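Local coordinates for alpha-rhamnosidase (Dictyoglomus thermophilum, PDB 6I60), which probably hydrolyses terminal non-reducing alpha-L-rhamnose residues in alpha-L-rhamnosides, releasing the sugar from substrates such as natural flavonoids, at residues L746-I749 with I750-D754; F768-L771 with T772-Y776; L396-E399 with D400-N404; S358-P361 with G362-V365; R528-L531 with N532-R535. All blocks are in the same frame, centred on the assembly; numbering follows the deposited sequence.

Interaction 1: L746-I749 with I750-D754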
loop_
_atom_site.group_PDB
_atom_site.type_symbol
_atom_site.label_atom_id
_atom_site.label_comp_id
_atom_site.label_asym_id
_atom_site.label_seq_id
_atom_site.Cartn_x
_atom_site.Cartn_y
_atom_site.Cartn_z
ATOM N N LEU A 746 25.073 -13.499 18.352
ATOM C CA LEU A 746 25.943 -12.334 18.482
ATOM C C LEU A 746 27.338 -12.616 17.940
ATOM O O LEU A 746 27.928 -11.768 17.260
ATOM C CB LEU A 746 26.015 -11.895 19.945
ATOM C CG LEU A 746 24.752 -11.266 20.537
ATOM C CD1 LEU A 746 24.843 -11.189 22.056
ATOM C CD2 LEU A 746 24.506 -9.888 19.936
ATOM N N GLU A 747 27.882 -13.800 18.228
ATOM C CA GLU A 747 29.217 -14.131 17.738
ATOM C C GLU A 747 29.233 -14.297 16.224
ATOM O O GLU A 747 30.225 -13.949 15.575
ATOM C CB GLU A 747 29.730 -15.396 18.425
ATOM C CG GLU A 747 29.884 -15.250 19.932
ATOM C CD GLU A 747 30.481 -16.480 20.582
ATOM O OE1 GLU A 747 31.334 -16.322 21.484
ATOM O OE2 GLU A 747 30.100 -17.604 20.192
ATOM N N ASP A 748 28.151 -14.821 15.643
ATOM C CA ASP A 748 28.074 -14.903 14.190
ATOM C C ASP A 748 27.963 -13.520 13.562
ATOM O O ASP A 748 28.413 -13.314 12.428
ATOM C CB ASP A 748 26.892 -15.775 13.774
ATOM C CG ASP A 748 27.040 -16.322 12.370
ATOM O OD1 ASP A 748 27.425 -17.502 12.225
ATOM O OD2 ASP A 748 26.769 -15.570 11.411
ATOM N N ILE A 749 27.377 -12.565 14.282
ATOM C CA ILE A 749 27.252 -11.207 13.768
ATOM C C ILE A 749 28.556 -10.440 13.951
ATOM O O ILE A 749 29.057 -9.804 13.017
ATOM C CB ILE A 749 26.077 -10.486 14.453
ATOM C CG1 ILE A 749 24.739 -11.025 13.943
ATOM C CG2 ILE A 749 26.170 -8.984 14.233
ATOM C CD1 ILE A 749 23.546 -10.520 14.732
ATOM N N ILE A 750 29.128 -10.498 15.153
ATOM C CA ILE A 750 30.281 -9.661 15.469
ATOM C C ILE A 750 31.572 -10.303 14.978
ATOM O O ILE A 750 32.376 -9.665 14.290
ATOM C CB ILE A 750 30.330 -9.374 16.980
ATOM C CG1 ILE A 750 29.056 -8.653 17.424
ATOM C CG2 ILE A 750 31.563 -8.554 17.324
ATOM C CD1 ILE A 750 29.051 -8.263 18.884
ATOM N N ILE A 751 31.798 -11.569 15.326
ATOM C CA ILE A 751 33.066 -12.215 14.992
ATOM C C ILE A 751 33.063 -12.696 13.547
ATOM O O ILE A 751 33.921 -12.309 12.745
ATOM C CB ILE A 751 33.356 -13.371 15.968
ATOM C CG1 ILE A 751 33.275 -12.883 17.416
ATOM C CG2 ILE A 751 34.722 -13.973 15.688
ATOM C CD1 ILE A 751 33.312 -14.001 18.434
ATOM N N ARG A 752 32.091 -13.538 13.189
ATOM C CA ARG A 752 32.128 -14.197 11.888
ATOM C C ARG A 752 31.826 -13.239 10.741
ATOM O O ARG A 752 32.314 -13.444 9.624
ATOM C CB ARG A 752 31.147 -15.370 11.866
ATOM C CG ARG A 752 31.646 -16.614 12.595
ATOM C CD ARG A 752 30.678 -17.778 12.433
ATOM N NE ARG A 752 31.042 -18.926 13.260
ATOM C CZ ARG A 752 31.704 -19.991 12.814
ATOM N NH1 ARG A 752 32.082 -20.056 11.545
ATOM N NH2 ARG A 752 31.990 -20.991 13.638
ATOM N N HIS A 753 31.037 -12.193 10.985
ATOM C CA HIS A 753 30.577 -11.326 9.910
ATOM C C HIS A 753 30.897 -9.852 10.114
ATOM O O HIS A 753 30.616 -9.049 9.216
ATOM C CB HIS A 753 29.067 -11.499 9.706
ATOM C CG HIS A 753 28.703 -12.744 8.962
ATOM N ND1 HIS A 753 28.548 -13.963 9.584
ATOM C CD2 HIS A 753 28.481 -12.963 7.645
ATOM C CE1 HIS A 753 28.237 -14.878 8.683
ATOM N NE2 HIS A 753 28.190 -14.297 7.498
ATOM N N ASP A 754 31.475 -9.473 11.255
ATOM C CA ASP A 754 31.915 -8.098 11.502
ATOM C C ASP A 754 30.764 -7.106 11.326
ATOM O O ASP A 754 30.849 -6.147 10.555
ATOM C CB ASP A 754 33.101 -7.735 10.603
ATOM C CG ASP A 754 33.784 -6.450 11.027
ATOM O OD1 ASP A 754 33.996 -6.256 12.242
ATOM O OD2 ASP A 754 34.106 -5.632 10.141
#
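The H753 ring turns one edge to the backbone of D748: ND1 donates to D748 O at 2.9 Å, with the oxygen only 13° out of the ring plane. The D748 carboxylate runs beside the ring and points the same way, its OD2 3.0 Å from H753 ND1; a weak hydrogen bond from Q721 NE2 reaches OD2. The carboxylate and the R752 guanidinium are nearly aligned, their planes 17° apart, yet D748 OD1 stands well out of the guanidinium plane, 4.0 Å from R752 NE, so at most a loose charge attraction is likely there, with no N-H pointing at the oxygen; the methylene R752 CD is nearer to OD1, at 3.3 Å. Beneath, the helix comes to its end. I750 N still bonds to L746 O at 2.7 Å, but E747 O is gripped twice, by I751 N at 2.9 Å and by R752 N at 3.1 Å, as the pattern widens from four residues to five. On the outer side, I751 CD1 lies along E747 CB, 3.8 Å away. This is the C-terminal end of helix 738-750, where I749 packs against helices 761-773 and 777-784, while 750-754 turns off into the loop.

Interaction 2: F768-L771 with T772-Y776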
loop_
_atom_site.group_PDB
_atom_site.type_symbol
_atom_site.label_atom_id
_atom_site.label_comp_id
_atom_site.label_asym_id
_atom_site.label_seq_id
_atom_site.Cartn_x
_atom_site.Cartn_y
_atom_site.Cartn_z
ATOM N N PHE A 768 16.696 -7.240 13.636
ATOM C CA PHE A 768 16.924 -5.994 14.361
ATOM C C PHE A 768 16.103 -5.940 15.642
ATOM O O PHE A 768 16.580 -5.447 16.671
ATOM C CB PHE A 768 16.602 -4.797 13.466
ATOM C CG PHE A 768 17.521 -4.660 12.292
ATOM C CD1 PHE A 768 18.773 -4.093 12.441
ATOM C CD2 PHE A 768 17.136 -5.108 11.041
ATOM C CE1 PHE A 768 19.625 -3.970 11.361
ATOM C CE2 PHE A 768 17.982 -4.987 9.958
ATOM C CZ PHE A 768 19.228 -4.417 10.118
ATOM N N ASP A 769 14.867 -6.446 15.600
ATOM C CA ASP A 769 14.034 -6.460 16.797
ATOM C C ASP A 769 14.524 -7.483 17.816
ATOM O O ASP A 769 14.359 -7.277 19.023
ATOM C CB ASP A 769 12.579 -6.740 16.419
ATOM C CG ASP A 769 11.920 -5.562 15.726
ATOM O OD1 ASP A 769 12.091 -4.418 16.200
ATOM O OD2 ASP A 769 11.226 -5.779 14.710
ATOM N N VAL A 770 15.124 -8.583 17.357
ATOM C CA VAL A 770 15.611 -9.602 18.282
ATOM C C VAL A 770 16.760 -9.054 19.122
ATOM O O VAL A 770 16.770 -9.189 20.351
ATOM C CB VAL A 770 16.024 -10.874 17.518
ATOM C CG1 VAL A 770 16.995 -11.702 18.348
ATOM C CG2 VAL A 770 14.799 -11.702 17.157
ATOM N N LEU A 771 17.742 -8.421 18.473
ATOM C CA LEU A 771 18.857 -7.842 19.218
ATOM C C LEU A 771 18.401 -6.701 20.117
ATOM O O LEU A 771 18.941 -6.524 21.215
ATOM C CB LEU A 771 19.945 -7.355 18.259
ATOM C CG LEU A 771 20.279 -8.241 17.058
ATOM C CD1 LEU A 771 21.078 -7.462 16.023
ATOM C CD2 LEU A 771 21.028 -9.489 17.492
ATOM N N THR A 772 17.410 -5.921 19.679
ATOM C CA THR A 772 16.930 -4.817 20.501
ATOM C C THR A 772 16.181 -5.325 21.727
ATOM O O THR A 772 16.316 -4.762 22.821
ATOM C CB THR A 772 16.039 -3.895 19.669
ATOM O OG1 THR A 772 16.733 -3.507 18.477
ATOM C CG2 THR A 772 15.670 -2.651 20.465
ATOM N N SER A 773 15.393 -6.392 21.567
ATOM C CA SER A 773 14.611 -6.909 22.684
ATOM C C SER A 773 15.498 -7.495 23.774
ATOM O O SER A 773 15.151 -7.423 24.959
ATOM C CB SER A 773 13.619 -7.963 22.192
ATOM O OG SER A 773 12.703 -7.408 21.265
ATOM N N TYR A 774 16.640 -8.071 23.401
ATOM C CA TYR A 774 17.538 -8.705 24.355
ATOM C C TYR A 774 18.650 -7.771 24.818
ATOM O O TYR A 774 19.685 -8.240 25.306
ATOM C CB TYR A 774 18.118 -9.986 23.755
ATOM C CG TYR A 774 17.108 -11.110 23.650
ATOM C CD1 TYR A 774 16.415 -11.339 22.469
ATOM C CD2 TYR A 774 16.841 -11.935 24.734
ATOM C CE1 TYR A 774 15.490 -12.362 22.368
ATOM C CE2 TYR A 774 15.916 -12.962 24.643
ATOM C CZ TYR A 774 15.246 -13.171 23.456
ATOM O OH TYR A 774 14.325 -14.191 23.358
ATOM N N GLY A 775 18.458 -6.462 24.678
ATOM C CA GLY A 775 19.402 -5.504 25.218
ATOM C C GLY A 775 20.675 -5.323 24.426
ATOM O O GLY A 775 21.704 -4.954 25.001
ATOM N N TYR A 776 20.640 -5.563 23.118
ATOM C CA TYR A 776 21.813 -5.423 22.259
ATOM C C TYR A 776 21.504 -4.507 21.081
ATOM O O TYR A 776 21.751 -4.837 19.918
ATOM C CB TYR A 776 22.302 -6.785 21.779
ATOM C CG TYR A 776 22.965 -7.606 22.861
ATOM C CD1 TYR A 776 24.262 -7.326 23.275
ATOM C CD2 TYR A 776 22.293 -8.657 23.473
ATOM C CE1 TYR A 776 24.873 -8.072 24.264
ATOM C CE2 TYR A 776 22.894 -9.409 24.465
ATOM C CZ TYR A 776 24.184 -9.113 24.857
ATOM O OH TYR A 776 24.790 -9.857 25.842
#
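With chi1 at -53° in T772 and -62° in S773, each hydroxyl is folded beside its own backbone N and aimed back at the carbonyl four residues earlier. T772 OG1 thus donates to F768 O at 2.7 Å, while T772 N reaches the same oxygen at 3.2 Å from the opposite face of its plane. S773 repeats the arrangement: OG and N both donate to D769 O, at 2.8 and 2.9 Å, again from opposite faces. At the next residue, the Y774 ring brings its edge to V770 O, in plane, and CD1 also meets V770 CG1 at 4.2 Å. Helix 761-773 closes here in a Schellman motif. G775, with phi at 77°, is its C-prime residue; Y776 N donates to L771 O at 2.7 Å, and a weak bond joins G775 N to T772 O. L771 CB and Y776 CB pack 4.3 Å apart beside that closure. Outside the segments, T772 OG1 is also hydrogen-bonded to W829 NE1, and D769 OD1 forms a salt bridge with R832. F768 O and D769 O, near the helix end, each take two donors, an amide and a hydroxyl, so both hydroxyl protons are probably spent within the helix itself.

Interaction 3: L396-E399 with D400-N404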
loop_
_atom_site.group_PDB
_atom_site.type_symbol
_atom_site.label_atom_id
_atom_site.label_comp_id
_atom_site.label_asym_id
_atom_site.label_seq_id
_atom_site.Cartn_x
_atom_site.Cartn_y
_atom_site.Cartn_z
ATOM N N LEU A 396 19.390 1.620 -14.835
ATOM C CA LEU A 396 20.832 1.770 -14.700
ATOM C C LEU A 396 21.432 2.329 -15.987
ATOM O O LEU A 396 20.748 2.515 -16.995
ATOM C CB LEU A 396 21.479 0.431 -14.335
ATOM C CG LEU A 396 20.822 -0.283 -13.154
ATOM C CD1 LEU A 396 21.354 -1.699 -13.002
ATOM C CD2 LEU A 396 21.025 0.520 -11.874
ATOM N N THR A 397 22.735 2.591 -15.940
ATOM C CA THR A 397 23.468 3.136 -17.071
ATOM C C THR A 397 24.750 2.343 -17.283
ATOM O O THR A 397 25.190 1.583 -16.417
ATOM C CB THR A 397 23.804 4.621 -16.862
ATOM O OG1 THR A 397 24.432 5.140 -18.039
ATOM C CG2 THR A 397 24.748 4.790 -15.677
ATOM N N TYR A 398 25.344 2.527 -18.457
ATOM C CA TYR A 398 26.635 1.945 -18.788
ATOM C C TYR A 398 27.730 3.000 -18.664
ATOM O O TYR A 398 27.466 4.200 -18.564
ATOM C CB TYR A 398 26.617 1.354 -20.202
ATOM C CG TYR A 398 25.921 0.014 -20.295
ATOM C CD1 TYR A 398 26.122 -0.964 -19.328
ATOM C CD2 TYR A 398 25.060 -0.274 -21.348
ATOM C CE1 TYR A 398 25.488 -2.190 -19.408
ATOM C CE2 TYR A 398 24.420 -1.498 -21.436
ATOM C CZ TYR A 398 24.639 -2.452 -20.464
ATOM O OH TYR A 398 24.005 -3.670 -20.546
ATOM N N GLU A 399 28.979 2.531 -18.672
ATOM C CA GLU A 399 30.107 3.443 -18.513
ATOM C C GLU A 399 30.199 4.420 -19.681
ATOM O O GLU A 399 30.555 5.589 -19.494
ATOM C CB GLU A 399 31.405 2.649 -18.371
ATOM C CG GLU A 399 32.633 3.504 -18.103
ATOM C CD GLU A 399 33.801 2.699 -17.568
ATOM O OE1 GLU A 399 34.681 3.295 -16.912
ATOM O OE2 GLU A 399 33.840 1.473 -17.806
ATOM N N ASP A 400 29.873 3.962 -20.892
ATOM C CA ASP A 400 29.923 4.815 -22.074
ATOM C C ASP A 400 28.783 5.824 -22.132
ATOM O O ASP A 400 28.732 6.613 -23.083
ATOM C CB ASP A 400 29.914 3.958 -23.343
ATOM C CG ASP A 400 28.929 2.806 -23.264
ATOM O OD1 ASP A 400 27.777 3.030 -22.836
ATOM O OD2 ASP A 400 29.308 1.674 -23.631
ATOM N N GLY A 401 27.874 5.817 -21.160
ATOM C CA GLY A 401 26.803 6.789 -21.098
ATOM C C GLY A 401 25.468 6.326 -21.636
ATOM O O GLY A 401 24.503 7.098 -21.586
ATOM N N THR A 402 25.372 5.105 -22.143
ATOM C CA THR A 402 24.125 4.598 -22.694
ATOM C C THR A 402 23.354 3.803 -21.645
ATOM O O THR A 402 23.903 3.361 -20.633
ATOM C CB THR A 402 24.383 3.731 -23.928
ATOM O OG1 THR A 402 24.679 2.393 -23.520
ATOM C CG2 THR A 402 25.550 4.277 -24.721
ATOM N N LEU A 403 22.065 3.616 -21.914
ATOM C CA LEU A 403 21.154 3.038 -20.936
ATOM C C LEU A 403 21.339 1.533 -20.821
ATOM O O LEU A 403 21.602 0.843 -21.809
ATOM C CB LEU A 403 19.706 3.350 -21.309
ATOM C CG LEU A 403 19.069 4.527 -20.576
ATOM C CD1 LEU A 403 19.825 5.778 -20.913
ATOM C CD2 LEU A 403 17.608 4.680 -20.956
ATOM N N ASN A 404 21.187 1.030 -19.601
ATOM C CA ASN A 404 21.227 -0.399 -19.319
ATOM C C ASN A 404 19.799 -0.865 -19.062
ATOM O O ASN A 404 19.231 -0.590 -18.001
ATOM C CB ASN A 404 22.130 -0.690 -18.123
ATOM C CG ASN A 404 22.377 -2.169 -17.923
ATOM O OD1 ASN A 404 22.903 -2.582 -16.891
ATOM N ND2 ASN A 404 22.001 -2.975 -18.909
#
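L396 begins the first strand opposite N404 as an antiparallel hydrogen-bonded pair. N404 N donates to L396 O at 3.0 Å, the donor standing above the carbonyl plane, while the side chains of both residues lie on the same face and meet CB to CB at 4.0 Å. Beyond the hairpin, L396 touches T811 and H818. T397 pairs with L403 in the non-hydrogen-bonded manner, and their side chains diverge, that of L403 going to strand 438-442; chi1 of T397 (-176°) holds OG1 beside the carbonyl carbon, 3.2 Å from T402 O and equally near Y398 O, its one proton not being settled between them. At Y398 the strands close as a 3:5 beta hairpin, a type I turn from Y398 to G401 followed by a G1 beta bulge: G401 N donates to Y398 O, and Y398 N donates to T402 O at 2.7 Å. G401 takes the positive phi (99°) of the bulge, and its carbonyl receives W357 NE1. The Y398 ring folds back across the second strand with N404 CB over one face, 3.9 Å from the ring centroid, in a CH-pi contact, and the N404 amide stacked at 28° to the ring. T402 OG1 stands at the ring edge, near CD2. A glycine at N404 would probably leave that face of the Y398 ring without its cover and the ring freer to turn. E399 takes the first corner of the turn and D400 the second, where D400 OD1 makes an Asx turn by accepting T402 N at 3.3 Å and also binds T402 OG1.

Interaction 4: S358-P361 with G362-V365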
loop_
_atom_site.group_PDB
_atom_site.type_symbol
_atom_site.label_atom_id
_atom_site.label_comp_id
_atom_site.label_asym_id
_atom_site.label_seq_id
_atom_site.Cartn_x
_atom_site.Cartn_y
_atom_site.Cartn_z
ATOM N N SER A 358 24.476 12.951 -24.568
ATOM C CA SER A 358 24.249 12.246 -25.829
ATOM C C SER A 358 25.374 11.248 -26.062
ATOM O O SER A 358 26.447 11.625 -26.564
ATOM C CB SER A 358 24.150 13.224 -26.993
ATOM O OG SER A 358 23.896 12.542 -28.209
ATOM N N PRO A 359 25.175 9.974 -25.715
ATOM C CA PRO A 359 26.228 8.983 -25.975
ATOM C C PRO A 359 26.395 8.653 -27.447
ATOM O O PRO A 359 27.506 8.314 -27.871
ATOM C CB PRO A 359 25.767 7.763 -25.168
ATOM C CG PRO A 359 24.288 7.909 -25.082
ATOM C CD PRO A 359 24.013 9.388 -25.025
ATOM N N GLU A 360 25.330 8.734 -28.240
ATOM C CA GLU A 360 25.398 8.504 -29.673
ATOM C C GLU A 360 24.649 9.606 -30.408
ATOM O O GLU A 360 23.717 10.200 -29.857
ATOM C CB GLU A 360 24.806 7.139 -30.051
ATOM C CG GLU A 360 25.652 5.964 -29.611
ATOM C CD GLU A 360 24.939 5.091 -28.607
ATOM O OE1 GLU A 360 25.620 4.331 -27.888
ATOM O OE2 GLU A 360 23.694 5.164 -28.541
ATOM N N PRO A 361 25.043 9.902 -31.648
ATOM C CA PRO A 361 24.389 10.991 -32.389
ATOM C C PRO A 361 22.893 10.755 -32.550
ATOM O O PRO A 361 22.447 9.652 -32.871
ATOM C CB PRO A 361 25.112 10.979 -33.741
ATOM C CG PRO A 361 26.443 10.367 -33.451
ATOM C CD PRO A 361 26.187 9.340 -32.386
ATOM N N GLY A 362 22.117 11.815 -32.319
ATOM C CA GLY A 362 20.674 11.737 -32.362
ATOM C C GLY A 362 20.028 11.129 -31.138
ATOM O O GLY A 362 18.806 11.246 -30.980
ATOM N N THR A 363 20.802 10.489 -30.267
ATOM C CA THR A 363 20.296 9.869 -29.050
ATOM C C THR A 363 20.589 10.791 -27.873
ATOM O O THR A 363 21.745 11.163 -27.645
ATOM C CB THR A 363 20.939 8.500 -28.834
ATOM O OG1 THR A 363 20.744 7.686 -29.999
ATOM C CG2 THR A 363 20.336 7.804 -27.625
ATOM N N TYR A 364 19.546 11.157 -27.129
ATOM C CA TYR A 364 19.668 12.048 -25.983
ATOM C C TYR A 364 19.132 11.352 -24.740
ATOM O O TYR A 364 18.013 10.825 -24.751
ATOM C CB TYR A 364 18.930 13.365 -26.236
ATOM C CG TYR A 364 19.554 14.166 -27.354
ATOM C CD1 TYR A 364 19.142 13.995 -28.670
ATOM C CD2 TYR A 364 20.575 15.072 -27.098
ATOM C CE1 TYR A 364 19.721 14.716 -29.698
ATOM C CE2 TYR A 364 21.159 15.798 -28.119
ATOM C CZ TYR A 364 20.729 15.615 -29.417
ATOM O OH TYR A 364 21.311 16.335 -30.433
ATOM N N VAL A 365 19.931 11.353 -23.676
ATOM C CA VAL A 365 19.634 10.620 -22.450
ATOM C C VAL A 365 19.380 11.615 -21.327
ATOM O O VAL A 365 20.153 12.564 -21.143
ATOM C CB VAL A 365 20.780 9.665 -22.080
ATOM C CG1 VAL A 365 20.591 9.146 -20.668
ATOM C CG2 VAL A 365 20.862 8.523 -23.079
#
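S358 and T363 meet at the close side of this bend: S358 OG donates to T363 O at 2.6 Å, tilted 26° from the carbonyl plane. That hydroxyl is placed by a chi1 of -178°, opposite its backbone N, and stands over one face of the Y364 ring, offset toward the rim, while S358 CB meets Y364 CD2 at 4.0 Å. Next to it, P359 CD rests on V365 CG2 at 3.8 Å, the two side chains crossing at about a right angle; V365 and T363 are buried, and T363 leans on E440 and L442 of strand 438-442. The far end is looser and faces solvent. E360, P361, G362 and T363 make a type II beta turn, closed by T363 N donating to E360 O at 3.0 Å from above the carbonyl plane. P361 and G362 occupy its corners; a CB on G362, whose phi is 78°, would run into P361 O. The E360 side chain lies alongside T363, with CB 4.1 Å from T363 OG1. Strand 355-357 thus turns back into strand 363-368, with two hydrogen bonds pinning T363 by its carbonyl and its N-H, and P359 on V365 adding apolar packing on the buried side.

Interaction 5: R528-L531 with N532-R535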
loop_
_atom_site.group_PDB
_atom_site.type_symbol
_atom_site.label_atom_id
_atom_site.label_comp_id
_atom_site.label_asym_id
_atom_site.label_seq_id
_atom_site.Cartn_x
_atom_site.Cartn_y
_atom_site.Cartn_z
ATOM N N ARG A 528 -7.337 -3.254 2.976
ATOM C CA ARG A 528 -8.674 -3.836 2.980
ATOM C C ARG A 528 -9.050 -4.342 1.594
ATOM O O ARG A 528 -9.678 -5.399 1.457
ATOM C CB ARG A 528 -9.691 -2.811 3.476
ATOM C CG ARG A 528 -9.830 -2.757 4.988
ATOM C CD ARG A 528 -10.700 -1.587 5.414
ATOM N NE ARG A 528 -11.977 -2.026 5.970
ATOM C CZ ARG A 528 -13.163 -1.697 5.469
ATOM N NH1 ARG A 528 -13.243 -0.921 4.395
ATOM N NH2 ARG A 528 -14.273 -2.143 6.043
ATOM N N LYS A 529 -8.670 -3.601 0.551
ATOM C CA LYS A 529 -8.897 -4.066 -0.812
ATOM C C LYS A 529 -8.019 -5.268 -1.135
ATOM O O LYS A 529 -8.467 -6.210 -1.798
ATOM C CB LYS A 529 -8.642 -2.928 -1.802
ATOM C CG LYS A 529 -8.789 -3.324 -3.262
ATOM C CD LYS A 529 -7.449 -3.306 -3.971
ATOM C CE LYS A 529 -7.608 -3.552 -5.461
ATOM N NZ LYS A 529 -6.536 -4.443 -5.985
ATOM N N TYR A 530 -6.765 -5.254 -0.676
ATOM C CA TYR A 530 -5.866 -6.368 -0.958
ATOM C C TYR A 530 -6.257 -7.607 -0.163
ATOM O O TYR A 530 -6.115 -8.735 -0.651
ATOM C CB TYR A 530 -4.420 -5.974 -0.659
ATOM C CG TYR A 530 -3.410 -6.995 -1.130
ATOM C CD1 TYR A 530 -3.378 -7.407 -2.458
ATOM C CD2 TYR A 530 -2.494 -7.556 -0.248
ATOM C CE1 TYR A 530 -2.455 -8.344 -2.896
ATOM C CE2 TYR A 530 -1.569 -8.494 -0.677
ATOM C CZ TYR A 530 -1.554 -8.884 -2.002
ATOM O OH TYR A 530 -0.637 -9.817 -2.432
ATOM N N LEU A 531 -6.741 -7.417 1.067
ATOM C CA LEU A 531 -7.229 -8.549 1.848
ATOM C C LEU A 531 -8.402 -9.228 1.158
ATOM O O LEU A 531 -8.562 -10.451 1.260
ATOM C CB LEU A 531 -7.625 -8.089 3.251
ATOM C CG LEU A 531 -6.498 -8.056 4.283
ATOM C CD1 LEU A 531 -7.023 -7.623 5.643
ATOM C CD2 LEU A 531 -5.819 -9.415 4.369
ATOM N N ASN A 532 -9.228 -8.457 0.452
ATOM C CA ASN A 532 -10.283 -9.059 -0.354
ATOM C C ASN A 532 -9.696 -9.850 -1.516
ATOM O O ASN A 532 -10.223 -10.906 -1.882
ATOM C CB ASN A 532 -11.237 -7.981 -0.867
ATOM C CG ASN A 532 -12.198 -7.498 0.199
ATOM O OD1 ASN A 532 -12.482 -8.204 1.166
ATOM N ND2 ASN A 532 -12.707 -6.285 0.026
ATOM N N ASP A 533 -8.612 -9.346 -2.116
ATOM C CA ASP A 533 -7.983 -10.053 -3.229
ATOM C C ASP A 533 -7.474 -11.421 -2.793
ATOM O O ASP A 533 -7.588 -12.401 -3.539
ATOM C CB ASP A 533 -6.840 -9.218 -3.806
ATOM C CG ASP A 533 -7.329 -7.972 -4.521
ATOM O OD1 ASP A 533 -8.555 -7.839 -4.717
ATOM O OD2 ASP A 533 -6.484 -7.125 -4.885
ATOM N N ILE A 534 -6.907 -11.503 -1.588
ATOM C CA ILE A 534 -6.482 -12.791 -1.053
ATOM C C ILE A 534 -7.690 -13.682 -0.796
ATOM O O ILE A 534 -7.647 -14.896 -1.028
ATOM C CB ILE A 534 -5.642 -12.581 0.220
ATOM C CG1 ILE A 534 -4.390 -11.767 -0.105
ATOM C CG2 ILE A 534 -5.274 -13.913 0.852
ATOM C CD1 ILE A 534 -4.051 -10.733 0.940
ATOM N N ARG A 535 -8.790 -13.092 -0.323
ATOM C CA ARG A 535 -10.013 -13.858 -0.109
ATOM C C ARG A 535 -10.583 -14.366 -1.428
ATOM O O ARG A 535 -11.132 -15.473 -1.490
ATOM C CB ARG A 535 -11.038 -12.999 0.632
ATOM C CG ARG A 535 -12.311 -13.729 1.020
ATOM C CD ARG A 535 -13.502 -12.787 1.002
ATOM N NE ARG A 535 -13.644 -12.106 -0.283
ATOM C CZ ARG A 535 -14.046 -10.846 -0.423
ATOM N NH1 ARG A 535 -14.347 -10.125 0.649
ATOM N NH2 ARG A 535 -14.148 -10.309 -1.632
#
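Residues 528-535 form the last two turns of helix 524-535, in the six-hairpin glycosidase domain, an (alpha/alpha)6 barrel in this family. Each backbone N-H of 532-535 bonds to the carbonyl four residues earlier, among them I534 N to Y530 O at 3.0 Å and R535 N to L531 O at 3.1 Å. Charge comes next: K529 NZ, at the end of a chain bent at chi2 and chi4, reaches D533 OD2 at 2.9 Å in a salt bridge, using the syn lone pair. D533 OD1 is salt-bridged to R226, and K529 NZ also donates to Q220 O and S492 O, so this buried pair has further partners on both ends. A leucine in place of D533 would probably leave K529 and R226 without their shared counter-charge in a buried setting. R528 NH1 is salt-bridged to E38, and N532 ND2 is hydrogen-bonded to E340. Apolar contact centres on Y530: I534 CD1 lies over one ring face in a CH-pi contact, 4.1 Å from the centroid, and also meets L531 CD2 at 4.1 Å. D533 OD2 sits at the edge of that ring, 4.0 Å from CD1, its carboxylate turned almost perpendicular. The R535 guanidinium folds back flat, one face centred over N532 CA, 4.1 Å from the plane.

How the interactions relate
Interaction 5 is the buried one, about 12 Å from the chain centre, and joins helix turns by a salt bridge and ring packing; the other four lie 28 Å or more out and are partly exposed. Interactions 1 and 2 finish successive helices, 738-750 and 761-773, and touch: L746 CD1 meets Y776 CZ at 3.5 Å, and I749 CD1 meets L771 CD2 at 3.9 Å. Interactions 3 and 4 belong to the concanavalin-like domain, where turns rather than helix ends are fixed; T402 CG2 packs on P359 CB at 3.5 Å, and L403 CD1 on V365 CG1. Hydroxyl donors occur in 2, 3 and 4, CH-pi contacts over a ring face in 3 and 5.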